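Local atomic coordinates of endo-beta-1,4-glucanase (Bacillus licheniformis, PDB entry 2JEN), a protein that hydrolyses internal beta-1,4-glucosidic bonds of xyloglucan, and has cellulase activity, as a family 12 glycoside hydrolase that degrades plant cell wall polysaccharide. Residues A[32-37]-A[49-53]; A[86-92]-A[239-245]; A[141-145]-A[232-236]; A[153-159]-A[197-203]. The protein carries 1 engineered substitution. All blocks are in the same frame, centred on the assembly; numbering follows the deposited sequence. Where two conformers were deposited one is given.

Interaction 1. Residues A[32-37]-A[49-53]; sequences SSNPSD and FNNVW. With XYS (alpha-D-xylopyranose), chain B; GLC (alpha-D-glucopyranose), chain C; GLC (alpha-D-glucopyranose), chain D.
Asn50 forms all three hydrogen bonds that join 49-53 to 32-37, and here the packing is tight. Its backbone N meets Asp37 O at 2.9 Å, in the carbonyl plane and nearly straight (172° at the hydrogen), while Ser36 N returns a bond to Asn50 O at 2.8 Å. Asn50 ND2 reaches Asn34 O at 3.0 Å from well above the carbonyl plane (67° out of it). That oxygen also accepts from Asp37 N, on the opposite face, as it closes the type II turn 34-37, so two donors grip it. Gln63 takes the amide oxygen of Asn50. Beside this, the Phe49 ring brings its edge to the turn, CE1 lying 3.5 Å from Ser36 O.

The other side is looser. Ser33 is exposed, and Pro35 makes its closest side-chain approach through CB, 3.6 Å from Val52 CG2; Asn34 turns its amide to Gly60 and Trp61 of a second subunit. Past Val52 the partner is sugar. Xylose O4 of chain B is held between Ser36 OG (2.8 Å) and Val52 N (3.0 Å). With CG placed between its backbone N and carbonyl carbon (chi1 69°), Trp53 lays one ring face against the chain C glucose and sends NE1 to O6 of the chain D glucose at 3.0 Å. Replacing Trp53 by an alanine is likely to take the platform from the chain C glucose and the indole donor from that O6. This is a type II turn packed against a loop that lines the glycan-binding cleft, its tryptophan stacked on a sugar.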
# COMPACT_ATOMS: atom_id res chain seq x y z
N SER A 32 -7.55 10.38 -3.74
CA SER A 32 -6.16 10.78 -3.73
C SER A 32 -5.62 10.79 -2.31
O SER A 32 -6.41 10.97 -1.36
CB SER A 32 -6.01 12.14 -4.43
OG SER A 32 -4.68 12.37 -4.88
N SER A 33 -4.30 10.63 -2.14
CA SER A 33 -3.77 10.34 -0.82
C SER A 33 -2.52 11.09 -0.41
O SER A 33 -2.04 10.90 0.70
CB SER A 33 -3.52 8.85 -0.69
OG SER A 33 -4.71 8.12 -0.93
N ASN A 34 -1.99 11.97 -1.25
CA ASN A 34 -0.80 12.72 -0.87
C ASN A 34 -1.16 14.03 -0.18
O ASN A 34 -2.25 14.57 -0.36
CB ASN A 34 0.13 13.00 -2.08
CG ASN A 34 0.77 11.76 -2.65
OD1 ASN A 34 0.42 11.37 -3.74
ND2 ASN A 34 1.65 11.12 -1.95
N PRO A 35 -0.20 14.56 0.61
CA PRO A 35 -0.47 15.80 1.31
C PRO A 35 -0.87 16.92 0.35
O PRO A 35 -0.24 17.12 -0.68
CB PRO A 35 0.87 16.13 1.98
CG PRO A 35 1.52 14.76 2.19
CD PRO A 35 1.12 14.01 0.93
N SER A 36 -1.90 17.67 0.73
CA SER A 36 -2.37 18.85 0.01
C SER A 36 -2.97 18.55 -1.35
O SER A 36 -3.26 19.47 -2.11
CB SER A 36 -1.28 19.90 -0.10
OG SER A 36 -0.88 20.33 1.18
N ASP A 37 -3.24 17.28 -1.65
CA ASP A 37 -4.00 16.96 -2.87
C ASP A 37 -5.37 17.64 -2.87
O ASP A 37 -5.96 17.87 -1.81
CB ASP A 37 -4.15 15.46 -3.07
CG ASP A 37 -2.84 14.76 -3.45
OD1 ASP A 37 -1.82 15.42 -3.70
OD2 ASP A 37 -2.87 13.50 -3.55
N PHE A 49 -9.86 18.81 0.02
CA PHE A 49 -8.46 19.14 0.28
C PHE A 49 -7.85 18.20 1.32
O PHE A 49 -8.36 18.07 2.43
CB PHE A 49 -8.42 20.59 0.81
CG PHE A 49 -7.04 21.18 1.01
CD1 PHE A 49 -5.99 20.91 0.14
CD2 PHE A 49 -6.83 22.08 2.02
CE1 PHE A 49 -4.74 21.51 0.33
CE2 PHE A 49 -5.58 22.65 2.21
CZ PHE A 49 -4.55 22.37 1.37
N ASN A 50 -6.78 17.50 0.93
CA ASN A 50 -6.12 16.54 1.80
C ASN A 50 -5.17 17.29 2.72
O ASN A 50 -3.93 17.20 2.63
CB ASN A 50 -5.41 15.45 0.98
CG ASN A 50 -5.24 14.18 1.77
OD1 ASN A 50 -6.01 13.93 2.71
ND2 ASN A 50 -4.35 13.30 1.34
N ASN A 51 -5.77 18.07 3.63
CA ASN A 51 -5.05 19.01 4.49
C ASN A 51 -4.47 18.29 5.70
O ASN A 51 -5.23 17.78 6.51
CB ASN A 51 -6.02 20.11 4.93
CG ASN A 51 -5.42 21.14 5.83
OD1 ASN A 51 -4.39 20.94 6.41
ND2 ASN A 51 -6.10 22.27 5.94
N VAL A 52 -3.14 18.22 5.76
CA VAL A 52 -2.43 17.52 6.81
C VAL A 52 -1.50 18.48 7.56
O VAL A 52 -0.37 18.15 7.89
CB VAL A 52 -1.68 16.28 6.27
CG1 VAL A 52 -2.70 15.27 5.74
CG2 VAL A 52 -0.65 16.61 5.18
N TRP A 53 -2.03 19.66 7.93
CA TRP A 53 -1.20 20.73 8.40
C TRP A 53 -0.45 20.45 9.70
O TRP A 53 0.59 21.07 9.97
CB TRP A 53 -1.99 22.01 8.59
CG TRP A 53 -3.01 22.07 9.68
CD1 TRP A 53 -4.34 21.75 9.60
CD2 TRP A 53 -2.81 22.58 11.00
NE1 TRP A 53 -4.96 22.03 10.79
CE2 TRP A 53 -4.05 22.55 11.65
CE3 TRP A 53 -1.70 23.11 11.67
CZ2 TRP A 53 -4.22 23.01 12.95
CZ3 TRP A 53 -1.87 23.55 12.98
CH2 TRP A 53 -3.12 23.47 13.60
C1 XYS B . -0.25 23.53 4.93
C2 XYS B . 0.84 22.47 4.80
C3 XYS B . 0.34 21.25 4.02
C4 XYS B . -1.06 20.88 4.53
C5 XYS B . -2.05 22.04 4.59
O2 XYS B . 1.96 23.03 4.12
O3 XYS B . 1.20 20.09 4.07
O4 XYS B . -1.57 19.79 3.80
O5 XYS B . -1.49 23.06 5.34
C1 GLC C . -5.27 25.60 9.91
C2 GLC C . -5.27 25.45 8.40
C3 GLC C . -3.87 25.23 7.89
C4 GLC C . -3.00 26.38 8.39
C5 GLC C . -3.06 26.44 9.93
C6 GLC C . -2.30 27.68 10.41
O2 GLC C . -6.14 24.42 7.94
O3 GLC C . -3.91 25.07 6.46
O4 GLC C . -1.66 26.22 8.04
O5 GLC C . -4.41 26.66 10.31
O6 GLC C . -1.10 27.32 11.07
C1 GLC D . -8.83 26.46 13.73
C2 GLC D . -7.42 27.06 13.67
C3 GLC D . -7.01 27.15 12.22
C4 GLC D . -6.97 25.74 11.64
C5 GLC D . -8.40 25.21 11.79
C6 GLC D . -8.65 23.86 11.10
O1 GLC D . -9.33 26.40 15.04
O2 GLC D . -7.29 28.37 14.17
O3 GLC D . -5.78 27.88 12.23
O4 GLC D . -6.66 25.78 10.27
O5 GLC D . -8.73 25.16 13.17
O6 GLC D . -7.73 22.87 11.53

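Interaction 2. Residues A[86-92]-A[239-245]; sequences VKAYPSI and EFGTEVF. With GLC (alpha-D-glucopyranose), chain E; GLC (alpha-D-glucopyranose), chain D; XYS (alpha-D-xylopyranose), chain F.
Tyr89 and two glutamates of 239-245 set the orientation of this contact. The Glu239 carboxylate lies nearly coplanar with the phenol ring (planes 22° apart), its OE1 at the ring edge, 3.5 Å from Tyr89 CE2; its OE2 is hydrogen-bonded to His97 and Ser237. The Glu243 carboxylate stands almost upright to the same ring, with planes 83° apart and Glu243 CG 3.6 Å from Tyr89 CD1. The two ring faces are covered as well: C6 of the chain D glucose lies over one and Ser91 CB over the other. Because CG is anti to the backbone N (chi1 -179°), the ring runs across to Gly241, and its hydroxyl bonds to Ala135 O. Gly241 has no side chain, and its CA comes 3.8 Å from Ser91 CA.

The Glu243 carboxylate accepts from two sugars, OE1 from O3 of the chain E glucose at 2.6 Å and OE2 from O6 of the chain D glucose at 2.8 Å, while Asn133 ND2 also bonds to OE1. Farther along, Val86 CG2 leans on Phe245 CE2 at 3.5 Å, and the bent Lys87 chain curls back to put NZ on a lone pair of Phe245 O, 2.8 Å away. A water links Glu239 OE1 to Ser91 OG. Antiparallel backbone bonds, such as those between Ile92 and Phe240, join the two segments. Side chains rising from paired strands and adjoining loops to meet a bound sugar chain mark the glycan cleft of this family 12 enzyme.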
# COMPACT_ATOMS: atom_id res chain seq x y z
N VAL A 86 -4.00 19.23 16.74
CA VAL A 86 -4.69 18.88 15.50
C VAL A 86 -3.67 18.36 14.49
O VAL A 86 -2.70 19.05 14.21
CB VAL A 86 -5.44 20.10 14.92
CG1 VAL A 86 -6.04 19.75 13.55
CG2 VAL A 86 -6.54 20.58 15.87
N LYS A 87 -3.86 17.12 14.01
CA LYS A 87 -2.96 16.55 13.03
C LYS A 87 -3.30 16.95 11.61
O LYS A 87 -2.41 17.10 10.76
CB LYS A 87 -2.93 15.03 13.10
CG LYS A 87 -2.64 14.46 14.52
CD LYS A 87 -1.46 15.11 15.21
CE LYS A 87 -1.14 14.48 16.58
NZ LYS A 87 -2.25 14.71 17.59
N ALA A 88 -4.60 17.09 11.35
CA ALA A 88 -5.09 17.23 9.98
C ALA A 88 -6.49 17.83 10.00
O ALA A 88 -7.20 17.71 11.02
CB ALA A 88 -5.12 15.83 9.30
N TYR A 89 -6.87 18.45 8.88
CA TYR A 89 -8.22 18.96 8.68
C TYR A 89 -8.63 18.65 7.24
O TYR A 89 -8.82 19.55 6.42
CB TYR A 89 -8.27 20.45 8.97
CG TYR A 89 -9.63 21.13 8.84
CD1 TYR A 89 -10.74 20.71 9.57
CD2 TYR A 89 -9.83 22.17 7.95
CE1 TYR A 89 -11.97 21.37 9.50
CE2 TYR A 89 -11.04 22.83 7.86
CZ TYR A 89 -12.13 22.37 8.58
OH TYR A 89 -13.31 23.06 8.49
N PRO A 90 -8.77 17.36 6.92
CA PRO A 90 -9.38 17.03 5.62
C PRO A 90 -10.73 17.74 5.55
O PRO A 90 -11.47 17.78 6.54
CB PRO A 90 -9.54 15.50 5.66
CG PRO A 90 -9.56 15.17 7.16
CD PRO A 90 -8.60 16.18 7.77
N SER A 91 -11.04 18.32 4.40
CA SER A 91 -12.09 19.30 4.33
C SER A 91 -12.48 19.59 2.91
O SER A 91 -11.76 19.26 1.96
CB SER A 91 -11.61 20.59 5.00
OG SER A 91 -10.30 20.92 4.57
N ILE A 92 -13.67 20.20 2.77
CA ILE A 92 -14.07 20.88 1.55
C ILE A 92 -13.83 22.37 1.73
O ILE A 92 -14.23 22.92 2.74
CB ILE A 92 -15.55 20.63 1.20
CG1 ILE A 92 -15.83 19.14 1.11
CG2 ILE A 92 -15.91 21.37 -0.08
CD1 ILE A 92 -17.36 18.80 1.07
N GLU A 239 -15.19 26.58 4.85
CA GLU A 239 -14.66 25.22 4.75
C GLU A 239 -15.45 24.32 5.68
O GLU A 239 -15.97 24.80 6.70
CB GLU A 239 -13.18 25.17 5.13
CG GLU A 239 -12.36 26.27 4.51
CD GLU A 239 -10.88 26.21 4.74
OE1 GLU A 239 -10.39 25.30 5.45
OE2 GLU A 239 -10.19 27.11 4.20
N PHE A 240 -15.53 23.04 5.38
CA PHE A 240 -16.14 22.07 6.29
C PHE A 240 -15.27 20.84 6.30
O PHE A 240 -14.92 20.31 5.24
CB PHE A 240 -17.54 21.67 5.84
CG PHE A 240 -18.17 20.63 6.74
CD1 PHE A 240 -18.12 19.30 6.42
CD2 PHE A 240 -18.78 21.00 7.93
CE1 PHE A 240 -18.66 18.35 7.27
CE2 PHE A 240 -19.30 20.07 8.78
CZ PHE A 240 -19.26 18.74 8.45
N GLY A 241 -14.91 20.37 7.49
CA GLY A 241 -14.09 19.18 7.55
C GLY A 241 -14.02 18.60 8.92
O GLY A 241 -14.84 18.95 9.79
N THR A 242 -13.10 17.66 9.11
CA THR A 242 -12.92 17.00 10.40
C THR A 242 -11.53 17.30 10.90
O THR A 242 -10.56 16.82 10.33
CB THR A 242 -13.14 15.49 10.30
OG1 THR A 242 -12.23 14.95 9.34
CG2 THR A 242 -14.56 15.10 9.88
N GLU A 243 -11.39 18.02 12.01
CA GLU A 243 -10.07 18.09 12.66
C GLU A 243 -9.88 16.78 13.36
O GLU A 243 -10.75 16.32 14.11
CB GLU A 243 -9.99 19.21 13.69
CG GLU A 243 -10.09 20.61 13.12
CD GLU A 243 -9.86 21.69 14.15
OE1 GLU A 243 -10.63 21.80 15.10
OE2 GLU A 243 -8.88 22.45 14.00
N VAL A 244 -8.74 16.12 13.10
CA VAL A 244 -8.45 14.84 13.71
C VAL A 244 -7.23 15.01 14.61
O VAL A 244 -6.19 15.53 14.19
CB VAL A 244 -8.17 13.73 12.69
CG1 VAL A 244 -7.89 12.41 13.46
CG2 VAL A 244 -9.34 13.59 11.69
N PHE A 245 -7.41 14.62 15.88
CA PHE A 245 -6.38 14.63 16.88
C PHE A 245 -5.73 13.25 16.97
O PHE A 245 -4.51 13.12 17.10
CB PHE A 245 -6.98 15.04 18.22
CG PHE A 245 -7.61 16.40 18.22
CD1 PHE A 245 -8.92 16.56 17.75
CD2 PHE A 245 -6.91 17.51 18.64
CE1 PHE A 245 -9.51 17.83 17.73
CE2 PHE A 245 -7.54 18.78 18.66
CZ PHE A 245 -8.83 18.92 18.20
C1 GLC E . -7.57 23.20 19.49
C2 GLC E . -8.92 23.30 18.81
C3 GLC E . -8.78 23.37 17.31
C4 GLC E . -7.74 24.40 16.87
C5 GLC E . -6.46 24.21 17.71
C6 GLC E . -5.45 25.31 17.39
O2 GLC E . -9.68 22.15 19.13
O3 GLC E . -10.03 23.72 16.77
O4 GLC E . -7.50 24.28 15.47
O5 GLC E . -6.78 24.31 19.08
O6 GLC E . -4.18 24.92 17.91
C1 GLC D . -8.83 26.46 13.73
C2 GLC D . -7.42 27.06 13.67
C3 GLC D . -7.01 27.15 12.22
C4 GLC D . -6.97 25.74 11.64
C5 GLC D . -8.40 25.21 11.79
C6 GLC D . -8.65 23.86 11.10
O1 GLC D . -9.33 26.40 15.04
O2 GLC D . -7.29 28.37 14.17
O3 GLC D . -5.78 27.88 12.23
O4 GLC D . -6.66 25.78 10.27
O5 GLC D . -8.73 25.16 13.17
O6 GLC D . -7.73 22.87 11.53
C1 XYS F . -8.73 19.23 23.27
C2 XYS F . -8.81 18.41 24.54
C3 XYS F . -7.95 17.17 24.41
C4 XYS F . -8.37 16.41 23.16
C5 XYS F . -8.29 17.36 21.98
O2 XYS F . -8.38 19.20 25.66
O3 XYS F . -8.06 16.36 25.56
O4 XYS F . -7.44 15.36 22.94
O5 XYS F . -9.14 18.50 22.16
O HOH W 1 -8.67 23.17 4.72

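Interaction 3. Residues A[141-145]-A[232-236]; sequences HNTNK and TKYVS
A short hydrogen bond between side chains, His141 ND1 to Ser236 OG at 2.6 Å, is the striking feature here. The hydroxyl sits at the edge of the imidazole, near its plane, and a water ties the same OG to Thr143 O. With NE2 bonded to Ser150 O and the ring meeting Trp96 edge-to-face, the imidazole is fixed in rotation from several directions.

The backbones are joined by one hydrogen-bonded antiparallel pair, Tyr234 N to His141 O at 2.9 Å and His141 N to Tyr234 O at 3.1 Å. Tyr234 carries the outer part: Asn144 CB lies over the centre of its ring, 3.6 Å from the centroid and 14° off the normal, a CH-pi contact in which the two side chains run alongside. Asn142 O comes to the ring edge, 3.3 Å from Tyr234 CD1. Toward the surface, Asn142 OD1 rests on the aliphatic part of Lys233, 3.5 Å from CG, while that lysine sends its ammonium to Asp154, and a second water spans Asn142 O and Thr232 O. An ST turn at Thr143 follows in the loop. It is an antiparallel bridge where strand 131-141 ends beside the start of 234-244 in the mixed sheet.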
# COMPACT_ATOMS: atom_id res chain seq x y z
N HIS A 141 -10.43 38.17 6.55
CA HIS A 141 -9.27 39.04 6.34
C HIS A 141 -9.74 40.49 6.33
O HIS A 141 -10.91 40.77 6.12
CB HIS A 141 -8.61 38.77 5.00
CG HIS A 141 -7.88 37.46 4.89
ND1 HIS A 141 -8.50 36.27 4.53
CD2 HIS A 141 -6.56 37.19 4.99
CE1 HIS A 141 -7.57 35.32 4.47
NE2 HIS A 141 -6.38 35.86 4.73
N ASN A 142 -8.78 41.40 6.47
CA ASN A 142 -9.06 42.81 6.15
C ASN A 142 -9.08 43.07 4.64
O ASN A 142 -9.82 43.98 4.12
CB ASN A 142 -8.03 43.73 6.77
CG ASN A 142 -8.16 43.86 8.17
OD1 ASN A 142 -9.26 44.03 8.68
ND2 ASN A 142 -7.02 43.89 8.86
N THR A 143 -8.21 42.36 3.91
CA THR A 143 -8.01 42.46 2.44
C THR A 143 -9.08 41.66 1.66
O THR A 143 -9.43 40.57 2.08
CB THR A 143 -6.56 41.95 2.01
OG1 THR A 143 -6.32 42.19 0.62
CG2 THR A 143 -6.38 40.44 2.29
N ASN A 144 -9.56 42.20 0.52
CA ASN A 144 -10.35 41.46 -0.47
C ASN A 144 -9.47 40.90 -1.59
O ASN A 144 -9.99 40.42 -2.61
CB ASN A 144 -11.48 42.29 -1.04
CG ASN A 144 -11.00 43.45 -1.87
OD1 ASN A 144 -9.81 43.80 -1.85
ND2 ASN A 144 -11.94 44.09 -2.59
N LYS A 145 -8.16 40.90 -1.38
CA LYS A 145 -7.23 40.28 -2.33
C LYS A 145 -6.27 39.34 -1.57
O LYS A 145 -5.06 39.45 -1.65
CB LYS A 145 -6.46 41.36 -3.08
CG LYS A 145 -7.35 42.23 -3.97
CD LYS A 145 -7.96 41.44 -5.14
CE LYS A 145 -8.61 42.35 -6.20
NZ LYS A 145 -10.07 42.61 -6.00
N THR A 232 -16.17 45.78 8.60
CA THR A 232 -15.26 46.11 7.52
C THR A 232 -14.52 44.85 6.99
O THR A 232 -13.91 44.87 5.92
CB THR A 232 -14.18 47.12 7.90
OG1 THR A 232 -13.39 46.63 8.99
CG2 THR A 232 -14.81 48.44 8.30
N LYS A 233 -14.52 43.78 7.77
CA LYS A 233 -13.78 42.60 7.35
C LYS A 233 -14.53 41.82 6.28
O LYS A 233 -15.75 41.91 6.11
CB LYS A 233 -13.40 41.75 8.55
CG LYS A 233 -12.33 42.43 9.36
CD LYS A 233 -12.15 41.74 10.66
CE LYS A 233 -10.94 42.25 11.40
NZ LYS A 233 -10.76 41.53 12.70
N TYR A 234 -13.75 41.05 5.55
CA TYR A 234 -14.25 40.20 4.47
C TYR A 234 -14.26 38.75 4.89
O TYR A 234 -13.29 38.26 5.48
CB TYR A 234 -13.32 40.30 3.25
CG TYR A 234 -13.40 41.63 2.57
CD1 TYR A 234 -12.59 42.68 2.96
CD2 TYR A 234 -14.30 41.83 1.53
CE1 TYR A 234 -12.68 43.92 2.33
CE2 TYR A 234 -14.41 43.09 0.91
CZ TYR A 234 -13.58 44.10 1.31
OH TYR A 234 -13.68 45.34 0.69
N VAL A 235 -15.35 38.03 4.55
CA VAL A 235 -15.32 36.59 4.60
C VAL A 235 -14.58 36.07 3.36
O VAL A 235 -14.94 36.40 2.23
CB VAL A 235 -16.71 35.98 4.72
CG1 VAL A 235 -16.65 34.45 4.73
CG2 VAL A 235 -17.49 36.56 5.93
N SER A 236 -13.52 35.31 3.59
CA SER A 236 -12.64 34.82 2.54
C SER A 236 -12.91 33.37 2.13
O SER A 236 -12.61 32.98 1.02
CB SER A 236 -11.19 34.91 2.99
OG SER A 236 -10.90 36.21 3.41
O HOH W 2 -11.36 45.63 5.32
O HOH W 3 -10.79 38.18 1.55

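Interaction 4. Residues A[153-159]-A[197-203]; sequences TDAIMIW and WNVFSFI. Engineered in segment 153-159: Ala155 (natural residue Glu). With GLC (alpha-D-glucopyranose), chain D; GLC (alpha-D-glucopyranose), chain E; XYS (alpha-D-xylopyranose), chain G.
Strands 154-159 and 197-203 run parallel, their axes 4.5 Å apart and 14° from alignment, with a ladder of backbone bonds from Asn198 N - Thr153 O to Trp159 N - Phe202 O. Side chains alternate between two faces. On one, Ile156 and Ile158 pack with Phe200 and Phe202, Ile156 CG2 coming 3.9 Å from Phe202 CE1, and helix 215-225 covers them. At its end Asn198 ND2 meets Asp154 OD2 at 2.9 Å, from above the carboxylate plane (44° out of it), while Lys233 pairs with the other oxygen.

The other face looks at the glycan. Ile203 lies alongside Trp159, its CD1 over the face of the six-membered ring, 3.8 Å from the centroid, a CH-pi contact, and the indole edge reaches O2 of the chain E glucose, 3.6 Å from CH2. A glycine in place of Trp159 would probably leave Ile203 without the face it rests on and open a gap beside that glucose. With CG between its backbone N and carbonyl carbon (chi1 43°), Trp197 brings NE1 to O2 of the chain D glucose at 3.1 Å. Between them are Met157, its thioether near both the chain D and chain E glucoses, and the engineered Ala155 (natural glutamate), whose CB lies 4.0 Å from Trp197 CD1. Where 154-159 starts, Thr153 and Asp154 form a classic bulge opposite Leu140. This is a parallel strand pair in a mixed sheet that lines the concave substrate cleft of the family 12 beta-jelly roll.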
# COMPACT_ATOMS: atom_id res chain seq x y z
N THR A 153 -7.25 37.39 9.74
CA THR A 153 -7.45 38.13 10.97
C THR A 153 -8.33 37.40 11.99
O THR A 153 -8.23 37.62 13.21
CB THR A 153 -8.07 39.53 10.69
OG1 THR A 153 -9.28 39.35 9.97
CG2 THR A 153 -7.11 40.37 9.88
N ASP A 154 -9.22 36.54 11.51
CA ASP A 154 -10.17 35.85 12.34
C ASP A 154 -10.57 34.53 11.70
O ASP A 154 -10.60 34.40 10.48
CB ASP A 154 -11.48 36.66 12.48
CG ASP A 154 -11.28 38.08 12.97
OD1 ASP A 154 -11.00 38.96 12.14
OD2 ASP A 154 -11.40 38.32 14.20
N ALA A 155 -10.87 33.58 12.57
CA ALA A 155 -11.47 32.31 12.23
C ALA A 155 -12.74 32.13 13.03
O ALA A 155 -12.75 32.40 14.24
CB ALA A 155 -10.53 31.16 12.52
N ILE A 156 -13.79 31.63 12.37
CA ILE A 156 -15.00 31.20 13.04
C ILE A 156 -15.16 29.70 12.79
O ILE A 156 -15.08 29.28 11.64
CB ILE A 156 -16.21 31.96 12.53
CG1 ILE A 156 -16.05 33.45 12.76
CG2 ILE A 156 -17.50 31.40 13.14
CD1 ILE A 156 -17.15 34.28 12.00
N MET A 157 -15.34 28.93 13.84
CA MET A 157 -15.58 27.51 13.72
C MET A 157 -16.98 27.17 14.20
O MET A 157 -17.46 27.72 15.21
CB MET A 157 -14.59 26.73 14.56
CG MET A 157 -13.17 27.05 14.27
SD MET A 157 -12.08 25.78 14.92
CE MET A 157 -12.22 24.51 13.65
N ILE A 158 -17.64 26.27 13.52
CA ILE A 158 -18.98 25.81 13.88
C ILE A 158 -18.94 24.31 13.90
O ILE A 158 -18.93 23.66 12.84
CB ILE A 158 -20.07 26.37 12.94
CG1 ILE A 158 -19.99 27.89 12.81
CG2 ILE A 158 -21.46 25.89 13.43
CD1 ILE A 158 -20.93 28.51 11.83
N TRP A 159 -18.90 23.74 15.09
CA TRP A 159 -18.73 22.31 15.27
C TRP A 159 -20.09 21.61 15.34
O TRP A 159 -20.89 21.85 16.25
CB TRP A 159 -17.95 21.94 16.54
CG TRP A 159 -16.56 22.49 16.69
CD1 TRP A 159 -16.03 23.64 16.17
CD2 TRP A 159 -15.56 21.91 17.51
NE1 TRP A 159 -14.73 23.78 16.60
CE2 TRP A 159 -14.42 22.74 17.43
CE3 TRP A 159 -15.51 20.78 18.31
CZ2 TRP A 159 -13.24 22.46 18.13
CZ3 TRP A 159 -14.32 20.50 19.00
CH2 TRP A 159 -13.22 21.36 18.90
N TRP A 197 -4.68 35.13 14.57
CA TRP A 197 -6.08 35.43 14.39
C TRP A 197 -6.90 35.12 15.63
O TRP A 197 -6.63 34.18 16.35
CB TRP A 197 -6.65 34.68 13.17
CG TRP A 197 -6.21 33.25 13.04
CD1 TRP A 197 -6.81 32.13 13.55
CD2 TRP A 197 -5.08 32.80 12.31
NE1 TRP A 197 -6.08 31.03 13.20
CE2 TRP A 197 -5.01 31.42 12.45
CE3 TRP A 197 -4.08 33.46 11.60
CZ2 TRP A 197 -3.98 30.66 11.87
CZ3 TRP A 197 -3.07 32.71 11.01
CH2 TRP A 197 -3.03 31.32 11.16
N ASN A 198 -7.94 35.91 15.84
CA ASN A 198 -8.97 35.50 16.77
C ASN A 198 -9.59 34.21 16.30
O ASN A 198 -9.72 33.99 15.09
CB ASN A 198 -10.02 36.58 16.85
CG ASN A 198 -9.43 37.91 17.24
OD1 ASN A 198 -8.82 38.01 18.32
ND2 ASN A 198 -9.49 38.90 16.36
N VAL A 199 -10.04 33.38 17.25
CA VAL A 199 -10.80 32.19 16.90
C VAL A 199 -12.05 32.15 17.79
O VAL A 199 -11.97 32.14 19.02
CB VAL A 199 -9.94 30.89 16.97
CG1 VAL A 199 -9.26 30.69 18.32
CG2 VAL A 199 -10.81 29.68 16.53
N PHE A 200 -13.19 32.11 17.12
CA PHE A 200 -14.47 32.06 17.74
C PHE A 200 -15.11 30.73 17.38
O PHE A 200 -15.33 30.47 16.18
CB PHE A 200 -15.38 33.18 17.24
CG PHE A 200 -14.77 34.56 17.36
CD1 PHE A 200 -14.82 35.25 18.54
CD2 PHE A 200 -14.18 35.16 16.26
CE1 PHE A 200 -14.27 36.51 18.63
CE2 PHE A 200 -13.66 36.44 16.33
CZ PHE A 200 -13.71 37.13 17.54
N SER A 201 -15.33 29.89 18.37
CA SER A 201 -15.87 28.53 18.13
C SER A 201 -17.24 28.40 18.72
O SER A 201 -17.48 28.78 19.86
CB SER A 201 -14.96 27.44 18.73
OG SER A 201 -13.63 27.56 18.23
N PHE A 202 -18.14 27.83 17.93
CA PHE A 202 -19.51 27.51 18.29
C PHE A 202 -19.66 25.99 18.26
O PHE A 202 -19.54 25.39 17.20
CB PHE A 202 -20.47 28.13 17.26
CG PHE A 202 -20.44 29.62 17.22
CD1 PHE A 202 -19.45 30.30 16.53
CD2 PHE A 202 -21.39 30.37 17.93
CE1 PHE A 202 -19.39 31.69 16.52
CE2 PHE A 202 -21.34 31.77 17.88
CZ PHE A 202 -20.37 32.43 17.21
N ILE A 203 -19.84 25.39 19.43
CA ILE A 203 -19.91 23.92 19.54
C ILE A 203 -21.32 23.50 19.85
O ILE A 203 -21.89 23.85 20.89
CB ILE A 203 -18.91 23.36 20.58
CG1 ILE A 203 -17.48 23.65 20.10
CG2 ILE A 203 -19.14 21.82 20.83
CD1 ILE A 203 -16.41 23.15 21.01
C1 GLC D . -8.83 26.46 13.73
C2 GLC D . -7.42 27.06 13.67
C3 GLC D . -7.01 27.15 12.22
C4 GLC D . -6.97 25.74 11.64
C5 GLC D . -8.40 25.21 11.79
C6 GLC D . -8.65 23.86 11.10
O1 GLC D . -9.33 26.40 15.04
O2 GLC D . -7.29 28.37 14.17
O3 GLC D . -5.78 27.88 12.23
O4 GLC D . -6.66 25.78 10.27
O5 GLC D . -8.73 25.16 13.17
O6 GLC D . -7.73 22.87 11.53
C1 GLC E . -7.57 23.20 19.49
C2 GLC E . -8.92 23.30 18.81
C3 GLC E . -8.78 23.37 17.31
C4 GLC E . -7.74 24.40 16.87
C5 GLC E . -6.46 24.21 17.71
C6 GLC E . -5.45 25.31 17.39
O2 GLC E . -9.68 22.15 19.13
O3 GLC E . -10.03 23.72 16.77
O4 GLC E . -7.50 24.28 15.47
O5 GLC E . -6.78 24.31 19.08
O6 GLC E . -4.18 24.92 17.91
C1 XYS G . -0.44 28.44 11.72
C2 XYS G . 0.99 28.09 11.88
C3 XYS G . 1.07 26.89 12.80
C4 XYS G . 0.43 27.20 14.15
C5 XYS G . -0.99 27.71 13.91
O2 XYS G . 1.51 27.70 10.63
O3 XYS G . 2.42 26.49 12.95
O4 XYS G . 0.40 26.00 14.89
O5 XYS G . -0.94 28.76 12.95

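In the fold
Interactions 1, 2 and 4 are buried, whereas interaction 3 is only partly so; 2 and 4 lie deepest, about 7 and 9 Å from the centre of the chain, against about 15 and 17 Å for 1 and 3. Strand 234-244 serves interactions 2 and 3, and interactions 2, 3 and 4 share the mixed sheet. Interaction 1 joins it by probable backbone bonds between Phe49 and Ser91 and between Asn51 and Tyr89. Interactions 1, 2 and 4 meet the chain D glucose, and Glu243 packs on Met157. The chemistry follows position: turn and amide bonding at 32-37, sugar-gripping carboxylate and aromatics inside, waters within interaction 3, and a salt bridge from Lys233 to Asp154 that ties it to interaction 4.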